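Local coordinates for protein proline dehydrogenase (Bradyrhizobium japonicum USDA 110, PDB 3HAZ) that probably oxidises proline to glutamate in two steps, with an FAD-dependent proline dehydrogenase and an NAD-dependent aldehyde dehydrogenase joined in one chain, at residues Asp212-Ala217 and Leu240-Pro245; Val257-Gln262 and Leu291-Ala296; Pro261-Leu266 and Phe277-Glu282; Ala295-Asp300 and Asp307-Ala312. One frame throughout, in Å; residues are numbered along the deposited sequence.

Interaction 1: Asp212-Ala217 and Leu240-Pro245; sequences DAYASA and LSALHP
Tyr214, on helix 204-223, and Leu243, at the end of the short and weakly bonded helix 240-243, are the backbone points of closest approach, yet their CA atoms stand 9.8 Å apart and side chains alone bridge the gap. Both pieces belong to the TIM barrel of the proline dehydrogenase domain: the long helix packs against the outside of strands 193-196 and 235-238, and the short one follows strand 235-238 after Lys239. From 212-217, Tyr214 alone reaches the other segment. With its CG set opposite the carbonyl carbon (chi1 -70°), the ring reaches across from the helix, and one long edge runs into Leu243. There CD2 of Leu243 lies close to the ring plane, 3.9 Å from Tyr214 CE2, while Leu243 CG sits 4.0 Å from the same CE2 atom. The CB of Leu243 does not point at the long helix, but its branched end comes nearer and makes this edge contact. The phenol group is buried, but its oxygen is not left without a polar partner: Tyr214 OH is hydrogen-bonded to the backbone N of Lys239, just ahead of the short helix, which ties the far end of the ring to the chain leaving the strand. Leu266, from helix 252-272, also packs on the ring. One residue before Leu243, the methyl of Ala242 approaches the phenol end obliquely, its CB 3.5 Å from Tyr214 OH.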
# COMPACT_ATOMS: atom_id res chain seq x y z
N ASP A 212 33.97 -54.93 -8.14
CA ASP A 212 34.17 -55.81 -9.29
C ASP A 212 33.93 -55.08 -10.61
O ASP A 212 34.68 -55.24 -11.56
CB ASP A 212 33.27 -57.04 -9.20
CG ASP A 212 33.65 -57.97 -8.05
OD1 ASP A 212 34.77 -57.85 -7.53
OD2 ASP A 212 32.81 -58.81 -7.67
N ALA A 213 32.87 -54.27 -10.66
CA ALA A 213 32.57 -53.49 -11.86
C ALA A 213 33.72 -52.54 -12.22
O ALA A 213 34.12 -52.46 -13.39
CB ALA A 213 31.26 -52.73 -11.70
N TYR A 214 34.24 -51.82 -11.22
CA TYR A 214 35.38 -50.95 -11.46
C TYR A 214 36.57 -51.76 -11.97
O TYR A 214 37.23 -51.36 -12.93
CB TYR A 214 35.82 -50.24 -10.17
CG TYR A 214 34.88 -49.18 -9.63
CD1 TYR A 214 34.31 -48.23 -10.47
CD2 TYR A 214 34.60 -49.10 -8.27
CE1 TYR A 214 33.46 -47.24 -9.96
CE2 TYR A 214 33.76 -48.13 -7.75
CZ TYR A 214 33.19 -47.20 -8.60
OH TYR A 214 32.36 -46.24 -8.08
N ALA A 215 36.84 -52.88 -11.30
CA ALA A 215 37.96 -53.74 -11.67
C ALA A 215 37.81 -54.18 -13.11
O ALA A 215 38.76 -54.11 -13.88
CB ALA A 215 38.03 -54.95 -10.74
N SER A 216 36.60 -54.61 -13.47
CA SER A 216 36.31 -55.01 -14.84
C SER A 216 36.46 -53.85 -15.82
O SER A 216 36.96 -54.03 -16.93
CB SER A 216 34.90 -55.62 -14.95
OG SER A 216 34.81 -56.86 -14.28
N ALA A 217 36.03 -52.65 -15.42
CA ALA A 217 36.10 -51.49 -16.30
C ALA A 217 37.56 -51.11 -16.58
O ALA A 217 37.94 -50.79 -17.71
CB ALA A 217 35.34 -50.29 -15.68
N LEU A 240 33.72 -43.26 -3.48
CA LEU A 240 33.95 -43.96 -2.21
C LEU A 240 32.66 -44.55 -1.65
O LEU A 240 32.69 -45.63 -1.06
CB LEU A 240 34.61 -43.04 -1.18
CG LEU A 240 35.94 -42.46 -1.66
CD1 LEU A 240 36.56 -41.53 -0.63
CD2 LEU A 240 36.89 -43.59 -2.02
N SER A 241 31.53 -43.87 -1.82
CA SER A 241 30.28 -44.37 -1.24
C SER A 241 29.84 -45.68 -1.91
O SER A 241 29.07 -46.45 -1.34
CB SER A 241 29.15 -43.32 -1.29
OG SER A 241 28.66 -43.15 -2.62
N ALA A 242 30.31 -45.91 -3.13
CA ALA A 242 30.01 -47.15 -3.83
C ALA A 242 30.79 -48.33 -3.26
O ALA A 242 30.37 -49.48 -3.37
CB ALA A 242 30.30 -47.00 -5.33
N LEU A 243 31.92 -48.03 -2.62
CA LEU A 243 32.85 -49.06 -2.15
C LEU A 243 32.70 -49.43 -0.68
O LEU A 243 33.40 -50.33 -0.19
CB LEU A 243 34.28 -48.63 -2.43
CG LEU A 243 34.63 -48.55 -3.91
CD1 LEU A 243 35.90 -47.75 -4.12
CD2 LEU A 243 34.75 -49.95 -4.50
N HIS A 244 31.82 -48.74 0.02
CA HIS A 244 31.57 -49.02 1.43
C HIS A 244 30.12 -48.68 1.80
O HIS A 244 29.62 -47.62 1.42
CB HIS A 244 32.54 -48.22 2.31
CG HIS A 244 32.66 -48.75 3.70
ND1 HIS A 244 31.71 -48.51 4.67
CD2 HIS A 244 33.59 -49.54 4.28
CE1 HIS A 244 32.06 -49.11 5.79
NE2 HIS A 244 33.20 -49.75 5.58
N PRO A 245 29.44 -49.59 2.52
CA PRO A 245 28.00 -49.53 2.83
C PRO A 245 27.64 -48.57 3.97
O PRO A 245 26.46 -48.23 4.12
CB PRO A 245 27.66 -50.97 3.24
CG PRO A 245 28.97 -51.73 3.28
CD PRO A 245 30.09 -50.75 3.16

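Interaction 2: Val257-Gln262 and Leu291-Ala296; sequences VELVPQ and LDVIAA
Leu259 and Val260 of helix 252-272 face Val293 and Ala296 of helix 287-298, two successive outer helices of the TIM barrel whose segment axes come within 9.3 Å and cross at -50°. No hydrogen bond crosses the contact, which is carried by apolar side chains, and Leu259 is the one to follow. Its CB rests against the His244 ring, 4.1 Å from CD2. One bond further, Leu259 CG meets Val293 CG1 at 4.0 Å. The tip then divides the work: Leu259 CD1 turns back to the chain before its own helix and lies 3.5 Å from Leu243 CB, whereas Leu259 CD2 crosses to the other helix and is 4.1 Å from both methyls of Val293. The leucine and valine side chains thus meet at about a right angle, with the fork of Val293 set against one branch of the leucine. Val260 works next to them. Its CG2, placed opposite the carbonyl carbon while CG1 lies anti to N (chi1 172°), reaches Ala296 CB at 4.0 Å and also comes 4.0 Å from Val293 O. Immediately after Val260, the N of Pro261 has no bond to the preceding turn, and helix 252-272 is kinked there. On its other sides helix 287-298 is embraced by barrel neighbours: Ala295 packs on Tyr326 and Leu330 of helix 320-333, and Ile294 lies on Phe309 and Leu311 of strand 309-314.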
# COMPACT_ATOMS: atom_id res chain seq x y z
N VAL A 257 39.68 -48.98 7.90
CA VAL A 257 40.22 -50.33 7.95
C VAL A 257 39.72 -51.19 6.77
O VAL A 257 40.44 -52.07 6.28
CB VAL A 257 39.86 -50.97 9.32
CG1 VAL A 257 39.72 -52.46 9.21
CG2 VAL A 257 40.89 -50.58 10.38
N GLU A 258 38.51 -50.90 6.30
CA GLU A 258 37.89 -51.72 5.25
C GLU A 258 37.99 -51.11 3.85
O GLU A 258 38.25 -51.82 2.88
CB GLU A 258 36.42 -52.00 5.59
CG GLU A 258 36.24 -52.82 6.86
CD GLU A 258 34.78 -53.00 7.26
OE1 GLU A 258 33.99 -52.04 7.12
OE2 GLU A 258 34.42 -54.11 7.72
N LEU A 259 37.77 -49.81 3.75
CA LEU A 259 37.68 -49.15 2.45
C LEU A 259 39.05 -48.95 1.77
O LEU A 259 39.20 -49.20 0.58
CB LEU A 259 36.92 -47.83 2.58
CG LEU A 259 36.84 -46.93 1.34
CD1 LEU A 259 36.47 -47.74 0.11
CD2 LEU A 259 35.84 -45.79 1.57
N VAL A 260 40.03 -48.50 2.54
CA VAL A 260 41.36 -48.23 1.99
C VAL A 260 41.97 -49.38 1.18
O VAL A 260 42.45 -49.17 0.07
CB VAL A 260 42.34 -47.75 3.09
CG1 VAL A 260 43.76 -47.65 2.55
CG2 VAL A 260 41.88 -46.41 3.65
N PRO A 261 41.96 -50.61 1.73
CA PRO A 261 42.57 -51.69 0.93
C PRO A 261 41.81 -51.89 -0.37
O PRO A 261 42.42 -52.25 -1.38
CB PRO A 261 42.42 -52.93 1.83
CG PRO A 261 42.21 -52.38 3.22
CD PRO A 261 41.49 -51.08 3.04
N GLN A 262 40.50 -51.67 -0.35
CA GLN A 262 39.70 -51.80 -1.56
C GLN A 262 40.09 -50.76 -2.60
O GLN A 262 40.33 -51.09 -3.76
CB GLN A 262 38.21 -51.68 -1.22
CG GLN A 262 37.77 -52.52 -0.04
CD GLN A 262 37.54 -53.98 -0.39
OE1 GLN A 262 38.07 -54.49 -1.38
NE2 GLN A 262 36.75 -54.66 0.43
N LEU A 291 38.95 -37.43 2.24
CA LEU A 291 40.35 -37.03 2.23
C LEU A 291 41.21 -37.95 3.12
O LEU A 291 42.36 -38.24 2.79
CB LEU A 291 40.50 -35.56 2.64
CG LEU A 291 39.92 -34.55 1.63
CD1 LEU A 291 39.98 -33.11 2.15
CD2 LEU A 291 40.65 -34.64 0.29
N ASP A 292 40.64 -38.41 4.23
CA ASP A 292 41.33 -39.37 5.10
C ASP A 292 41.60 -40.66 4.33
O ASP A 292 42.70 -41.20 4.38
CB ASP A 292 40.48 -39.71 6.32
CG ASP A 292 40.38 -38.56 7.30
OD1 ASP A 292 41.25 -37.66 7.27
OD2 ASP A 292 39.44 -38.57 8.12
N VAL A 293 40.57 -41.16 3.65
CA VAL A 293 40.68 -42.39 2.90
C VAL A 293 41.68 -42.22 1.75
O VAL A 293 42.56 -43.05 1.55
CB VAL A 293 39.31 -42.83 2.36
CG1 VAL A 293 39.46 -43.90 1.27
CG2 VAL A 293 38.44 -43.33 3.51
N ILE A 294 41.54 -41.11 1.03
CA ILE A 294 42.40 -40.83 -0.12
C ILE A 294 43.87 -40.71 0.27
O ILE A 294 44.76 -41.19 -0.44
CB ILE A 294 41.94 -39.56 -0.87
CG1 ILE A 294 40.65 -39.84 -1.63
CG2 ILE A 294 43.00 -39.06 -1.82
CD1 ILE A 294 40.02 -38.60 -2.27
N ALA A 295 44.13 -40.06 1.41
CA ALA A 295 45.50 -39.86 1.88
C ALA A 295 46.15 -41.19 2.27
O ALA A 295 47.31 -41.43 1.96
CB ALA A 295 45.53 -38.89 3.06
N ALA A 296 45.40 -42.04 2.97
CA ALA A 296 45.94 -43.33 3.41
C ALA A 296 46.20 -44.23 2.21
O ALA A 296 47.17 -44.98 2.17
CB ALA A 296 45.01 -44.00 4.41

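Interaction 3: Pro261-Leu266 and Phe277-Glu282; sequences PQLLDL and FTVDAE. With FAD (flavin-adenine dinucleotide), chain C.
Leu263 and Leu266, one turn apart on helix 252-272, pack on Phe277 and Val279 of strand 276-279, which runs back at 153° to the helix. The apolar contacts centre on the Phe277 ring, sent toward the helix by a trans first torsion (chi1 -175°). Leu263 CD1 meets it at the edge, near the ring plane, 4.0 Å from Phe277 CE2; Leu266 CB lies 3.9 Å from Phe277 CZ. The other branch of Leu263, CD2, goes to Val279 CG2 at 4.2 Å. Besides these carbon contacts, the carbonyl oxygen of Leu266 approaches the ring obliquely. This is barrel helix against barrel strand in a TIM barrel, with the helix leucines filling the layer between helix and sheet and the flavin at the C-terminal end of the strand. Polar bonds take over there. The backbone of Ala281 grips the isoalloxazine twice: its N donates to FAD O4 (2.9 Å), and its O accepts from FAD N3 (2.6 Å, N-H...O angle 158°), a two-bond pairing along the pyrimidine edge of the flavin. Beside it, Asp280 CB touches FAD O4 at 3.2 Å, while the Asp280 carboxylate forms salt bridges with Lys239 and Arg341.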
# COMPACT_ATOMS: atom_id res chain seq x y z
N PRO A 261 41.96 -50.61 1.73
CA PRO A 261 42.57 -51.69 0.93
C PRO A 261 41.81 -51.89 -0.37
O PRO A 261 42.42 -52.25 -1.38
CB PRO A 261 42.42 -52.93 1.83
CG PRO A 261 42.21 -52.38 3.22
CD PRO A 261 41.49 -51.08 3.04
N GLN A 262 40.50 -51.67 -0.35
CA GLN A 262 39.70 -51.80 -1.56
C GLN A 262 40.09 -50.76 -2.60
O GLN A 262 40.33 -51.09 -3.76
CB GLN A 262 38.21 -51.68 -1.22
CG GLN A 262 37.77 -52.52 -0.04
CD GLN A 262 37.54 -53.98 -0.39
OE1 GLN A 262 38.07 -54.49 -1.38
NE2 GLN A 262 36.75 -54.66 0.43
N LEU A 263 40.15 -49.49 -2.19
CA LEU A 263 40.52 -48.40 -3.09
C LEU A 263 41.95 -48.57 -3.58
O LEU A 263 42.27 -48.22 -4.71
CB LEU A 263 40.39 -47.04 -2.39
CG LEU A 263 40.51 -45.82 -3.32
CD1 LEU A 263 39.36 -45.77 -4.31
CD2 LEU A 263 40.61 -44.51 -2.54
N LEU A 264 42.80 -49.10 -2.71
CA LEU A 264 44.19 -49.36 -3.08
C LEU A 264 44.28 -50.41 -4.19
O LEU A 264 45.00 -50.24 -5.17
CB LEU A 264 45.01 -49.80 -1.86
CG LEU A 264 46.47 -50.12 -2.15
CD1 LEU A 264 47.15 -48.98 -2.89
CD2 LEU A 264 47.22 -50.46 -0.87
N ASP A 265 43.53 -51.51 -4.02
CA ASP A 265 43.50 -52.58 -5.01
C ASP A 265 43.10 -52.03 -6.38
O ASP A 265 43.73 -52.33 -7.40
CB ASP A 265 42.52 -53.67 -4.56
CG ASP A 265 42.58 -54.92 -5.44
OD1 ASP A 265 43.14 -54.87 -6.55
OD2 ASP A 265 42.05 -55.96 -5.00
N LEU A 266 42.05 -51.21 -6.40
CA LEU A 266 41.60 -50.61 -7.65
C LEU A 266 42.64 -49.66 -8.26
O LEU A 266 42.87 -49.68 -9.46
CB LEU A 266 40.25 -49.92 -7.47
CG LEU A 266 39.02 -50.81 -7.21
CD1 LEU A 266 37.76 -49.96 -7.00
CD2 LEU A 266 38.80 -51.83 -8.33
N PHE A 277 43.15 -42.19 -12.66
CA PHE A 277 42.24 -42.78 -11.68
C PHE A 277 41.72 -41.68 -10.74
O PHE A 277 42.48 -41.14 -9.93
CB PHE A 277 43.00 -43.86 -10.89
CG PHE A 277 42.14 -44.63 -9.92
CD1 PHE A 277 41.42 -45.75 -10.34
CD2 PHE A 277 42.08 -44.25 -8.59
CE1 PHE A 277 40.64 -46.46 -9.45
CE2 PHE A 277 41.29 -44.97 -7.69
CZ PHE A 277 40.57 -46.07 -8.12
N THR A 278 40.44 -41.33 -10.86
CA THR A 278 39.90 -40.17 -10.15
C THR A 278 38.84 -40.56 -9.13
O THR A 278 37.84 -41.20 -9.47
CB THR A 278 39.29 -39.13 -11.13
OG1 THR A 278 40.19 -38.90 -12.22
CG2 THR A 278 39.02 -37.81 -10.41
N VAL A 279 39.06 -40.16 -7.88
CA VAL A 279 38.05 -40.30 -6.83
C VAL A 279 37.08 -39.11 -6.85
O VAL A 279 37.47 -37.97 -6.60
CB VAL A 279 38.69 -40.43 -5.42
CG1 VAL A 279 37.62 -40.65 -4.35
CG2 VAL A 279 39.73 -41.56 -5.40
N ASP A 280 35.82 -39.38 -7.17
CA ASP A 280 34.82 -38.32 -7.27
C ASP A 280 34.61 -37.65 -5.91
O ASP A 280 34.90 -38.23 -4.86
CB ASP A 280 33.48 -38.88 -7.76
CG ASP A 280 33.49 -39.23 -9.25
OD1 ASP A 280 34.43 -38.82 -9.97
OD2 ASP A 280 32.54 -39.91 -9.70
N ALA A 281 34.11 -36.42 -5.95
CA ALA A 281 33.76 -35.71 -4.73
C ALA A 281 32.25 -35.79 -4.54
O ALA A 281 31.49 -35.61 -5.50
CB ALA A 281 34.21 -34.26 -4.81
N GLU A 282 31.82 -36.08 -3.32
CA GLU A 282 30.40 -36.26 -3.04
C GLU A 282 29.88 -35.20 -2.06
O GLU A 282 30.28 -34.04 -2.15
CB GLU A 282 30.15 -37.70 -2.56
CG GLU A 282 30.68 -38.72 -3.59
CD GLU A 282 30.39 -40.17 -3.24
OE1 GLU A 282 29.23 -40.61 -3.39
OE2 GLU A 282 31.33 -40.88 -2.84
PA FAD C . 27.36 -23.86 -14.76
O1A FAD C . 25.87 -23.63 -15.39
O2A FAD C . 28.28 -22.76 -15.07
O5B FAD C . 27.22 -23.97 -13.14
C5B FAD C . 26.30 -24.88 -12.62
C4B FAD C . 26.53 -25.06 -11.12
O4B FAD C . 26.87 -23.84 -10.26
C3B FAD C . 26.10 -26.12 -10.30
O3B FAD C . 26.25 -27.44 -10.77
C2B FAD C . 26.55 -25.72 -8.92
O2B FAD C . 27.71 -26.35 -8.41
C1B FAD C . 26.59 -24.23 -8.93
N9A FAD C . 25.40 -23.51 -8.51
C8A FAD C . 24.14 -23.50 -9.11
N7A FAD C . 23.35 -22.64 -8.40
C5A FAD C . 24.13 -22.12 -7.34
C6A FAD C . 23.83 -21.15 -6.23
N6A FAD C . 22.50 -20.56 -6.11
N1A FAD C . 24.76 -20.81 -5.37
C2A FAD C . 26.05 -21.36 -5.47
N3A FAD C . 26.35 -22.29 -6.53
C4A FAD C . 25.38 -22.64 -7.43
N1 FAD C . 30.52 -32.55 -9.17
C2 FAD C . 30.72 -33.07 -7.91
O2 FAD C . 30.05 -32.51 -6.84
N3 FAD C . 31.57 -34.21 -7.73
C4 FAD C . 32.19 -34.78 -8.80
O4 FAD C . 33.08 -35.85 -8.62
C4X FAD C . 32.00 -34.24 -10.12
N5 FAD C . 32.68 -34.85 -11.30
C5X FAD C . 32.47 -34.31 -12.59
C6 FAD C . 33.14 -34.91 -13.76
C7 FAD C . 32.93 -34.36 -15.04
C7M FAD C . 33.60 -35.01 -16.24
C8 FAD C . 32.05 -33.18 -15.22
C8M FAD C . 31.80 -32.57 -16.61
C9 FAD C . 31.42 -32.61 -14.11
C9A FAD C . 31.62 -33.18 -12.76
N10 FAD C . 30.96 -32.58 -11.60
C10 FAD C . 31.18 -33.14 -10.28
C1' FAD C . 30.20 -31.30 -11.68
C2' FAD C . 28.67 -31.42 -11.92
O2' FAD C . 28.35 -32.73 -12.38
C3' FAD C . 28.23 -30.32 -12.91
O3' FAD C . 28.59 -30.68 -14.24
C4' FAD C . 28.86 -28.92 -12.58
O4' FAD C . 28.82 -28.49 -11.26
C5' FAD C . 28.37 -27.82 -13.56
O5' FAD C . 29.28 -26.73 -13.66
P FAD C . 29.34 -25.92 -15.11
O1P FAD C . 30.55 -24.78 -15.06
O2P FAD C . 29.52 -26.88 -16.21
O3P FAD C . 27.85 -25.29 -15.35

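Interaction 4: Ala295-Asp300 and Asp307-Ala312; sequences AATLAD and DGFGLA
Phe309, the first residue of strand 309-314, receives Leu298 and Thr297 from the last turn of helix 287-298. The contact closes the second half of the beta-alpha-beta unit made by strand 276-279, helix 287-298 and strand 309-314, one step of the TIM barrel. Closest is the methyl CD1 of Leu298, which reaches Phe309 CD2 at 3.7 Å and CE2 at 4.2 Å, approaching the ring obliquely. Thr297 CG2 comes to the other long side of the ring, also obliquely and more loosely, 4.4 Å from Phe309 CE1. Both residues come from the same side of the ring plane, toward opposite long edges; with CG opposite the backbone N (chi1 -174°), the ring reaches out from the strand toward the helix. Thr297 offers the ring its methyl while its hydroxyl turns to its own helix, where OG1 is hydrogen-bonded to the carbonyl oxygen of Val293.

Next out, the ring is bounded by Phe277 of the preceding strand and by Leu338 of the following one, which Leu298 also touches. The strand itself is held on both sides by parallel neighbours: Phe309 and Leu311 bond through their backbones with Met339 and Arg341, while Gly310 bonds with Val279. Further along, Ala312 reaches the flavin. At the other end, the chain leaves the helix through Asp300, whose O is hydrogen-bonded to Arg336 NH1. Just before Phe309, Gly308 O accepts a backbone hydrogen bond from Phe277 N.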
# COMPACT_ATOMS: atom_id res chain seq x y z
N ALA A 295 44.13 -40.06 1.41
CA ALA A 295 45.50 -39.86 1.88
C ALA A 295 46.15 -41.19 2.27
O ALA A 295 47.31 -41.43 1.96
CB ALA A 295 45.53 -38.89 3.06
N ALA A 296 45.40 -42.04 2.97
CA ALA A 296 45.94 -43.33 3.41
C ALA A 296 46.20 -44.23 2.21
O ALA A 296 47.17 -44.98 2.17
CB ALA A 296 45.01 -44.00 4.41
N THR A 297 45.33 -44.15 1.21
CA THR A 297 45.51 -44.91 -0.00
C THR A 297 46.76 -44.44 -0.75
O THR A 297 47.60 -45.24 -1.15
CB THR A 297 44.30 -44.78 -0.93
OG1 THR A 297 43.12 -45.18 -0.21
CG2 THR A 297 44.47 -45.65 -2.16
N LEU A 298 46.86 -43.12 -0.93
CA LEU A 298 47.94 -42.54 -1.71
C LEU A 298 49.29 -42.84 -1.07
O LEU A 298 50.30 -42.92 -1.75
CB LEU A 298 47.75 -41.03 -1.86
CG LEU A 298 48.86 -40.28 -2.61
CD1 LEU A 298 48.87 -40.68 -4.09
CD2 LEU A 298 48.73 -38.77 -2.46
N ALA A 299 49.29 -43.00 0.25
CA ALA A 299 50.54 -43.21 0.97
C ALA A 299 51.18 -44.57 0.68
O ALA A 299 52.37 -44.74 0.90
CB ALA A 299 50.31 -43.05 2.46
N ASP A 300 50.40 -45.52 0.19
CA ASP A 300 50.92 -46.86 -0.05
C ASP A 300 52.03 -46.87 -1.10
O ASP A 300 51.84 -46.39 -2.21
CB ASP A 300 49.80 -47.83 -0.45
CG ASP A 300 50.26 -49.28 -0.42
OD1 ASP A 300 51.00 -49.69 -1.34
OD2 ASP A 300 49.87 -50.01 0.51
N ASP A 307 51.59 -41.49 -12.33
CA ASP A 307 51.13 -40.11 -12.28
C ASP A 307 49.61 -39.94 -12.51
O ASP A 307 49.13 -38.83 -12.73
CB ASP A 307 51.89 -39.26 -13.32
CG ASP A 307 53.40 -39.26 -13.10
OD1 ASP A 307 53.86 -39.59 -11.99
OD2 ASP A 307 54.13 -38.94 -14.06
N GLY A 308 48.87 -41.04 -12.45
CA GLY A 308 47.45 -41.00 -12.80
C GLY A 308 46.46 -40.86 -11.66
O GLY A 308 45.27 -40.61 -11.90
N PHE A 309 46.92 -41.02 -10.43
CA PHE A 309 46.03 -40.94 -9.27
C PHE A 309 45.57 -39.52 -9.05
O PHE A 309 46.32 -38.57 -9.27
CB PHE A 309 46.70 -41.48 -8.00
CG PHE A 309 45.77 -41.55 -6.82
CD1 PHE A 309 45.03 -42.69 -6.57
CD2 PHE A 309 45.65 -40.47 -5.95
CE1 PHE A 309 44.17 -42.76 -5.48
CE2 PHE A 309 44.79 -40.53 -4.87
CZ PHE A 309 44.05 -41.68 -4.63
N GLY A 310 44.32 -39.37 -8.59
CA GLY A 310 43.76 -38.06 -8.36
C GLY A 310 42.37 -38.06 -7.76
O GLY A 310 41.81 -39.11 -7.42
N LEU A 311 41.81 -36.86 -7.65
CA LEU A 311 40.51 -36.67 -7.02
C LEU A 311 39.85 -35.41 -7.56
O LEU A 311 40.51 -34.54 -8.14
CB LEU A 311 40.67 -36.52 -5.51
CG LEU A 311 40.98 -35.10 -5.03
CD1 LEU A 311 40.77 -34.98 -3.52
CD2 LEU A 311 42.40 -34.69 -5.40
N ALA A 312 38.54 -35.33 -7.37
CA ALA A 312 37.79 -34.13 -7.73
C ALA A 312 37.67 -33.22 -6.51
O ALA A 312 37.60 -33.70 -5.37
CB ALA A 312 36.40 -34.51 -8.24

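All four contacts lie in one sector of the proline dehydrogenase TIM barrel. Interaction 1 comes first along the chain; interactions 2 and 3 both start on helix 252-272 and share Pro261 and Gln262; interaction 4 starts on helix 287-298, where interaction 2 ends, and shares Ala295 and Ala296 with it. Interaction 3 is central: its centre is about 8 Å from each of the others, whereas interactions 1 and 4 lie about 16 Å apart, centre to centre, and do not touch. Strands 276-279 and 309-314 are neighbours in the sheet, so interactions 3 and 4 pack consecutive strands under their helices, an apolar layer between helices and strands, with the flavin bound at the C-terminal strand ends.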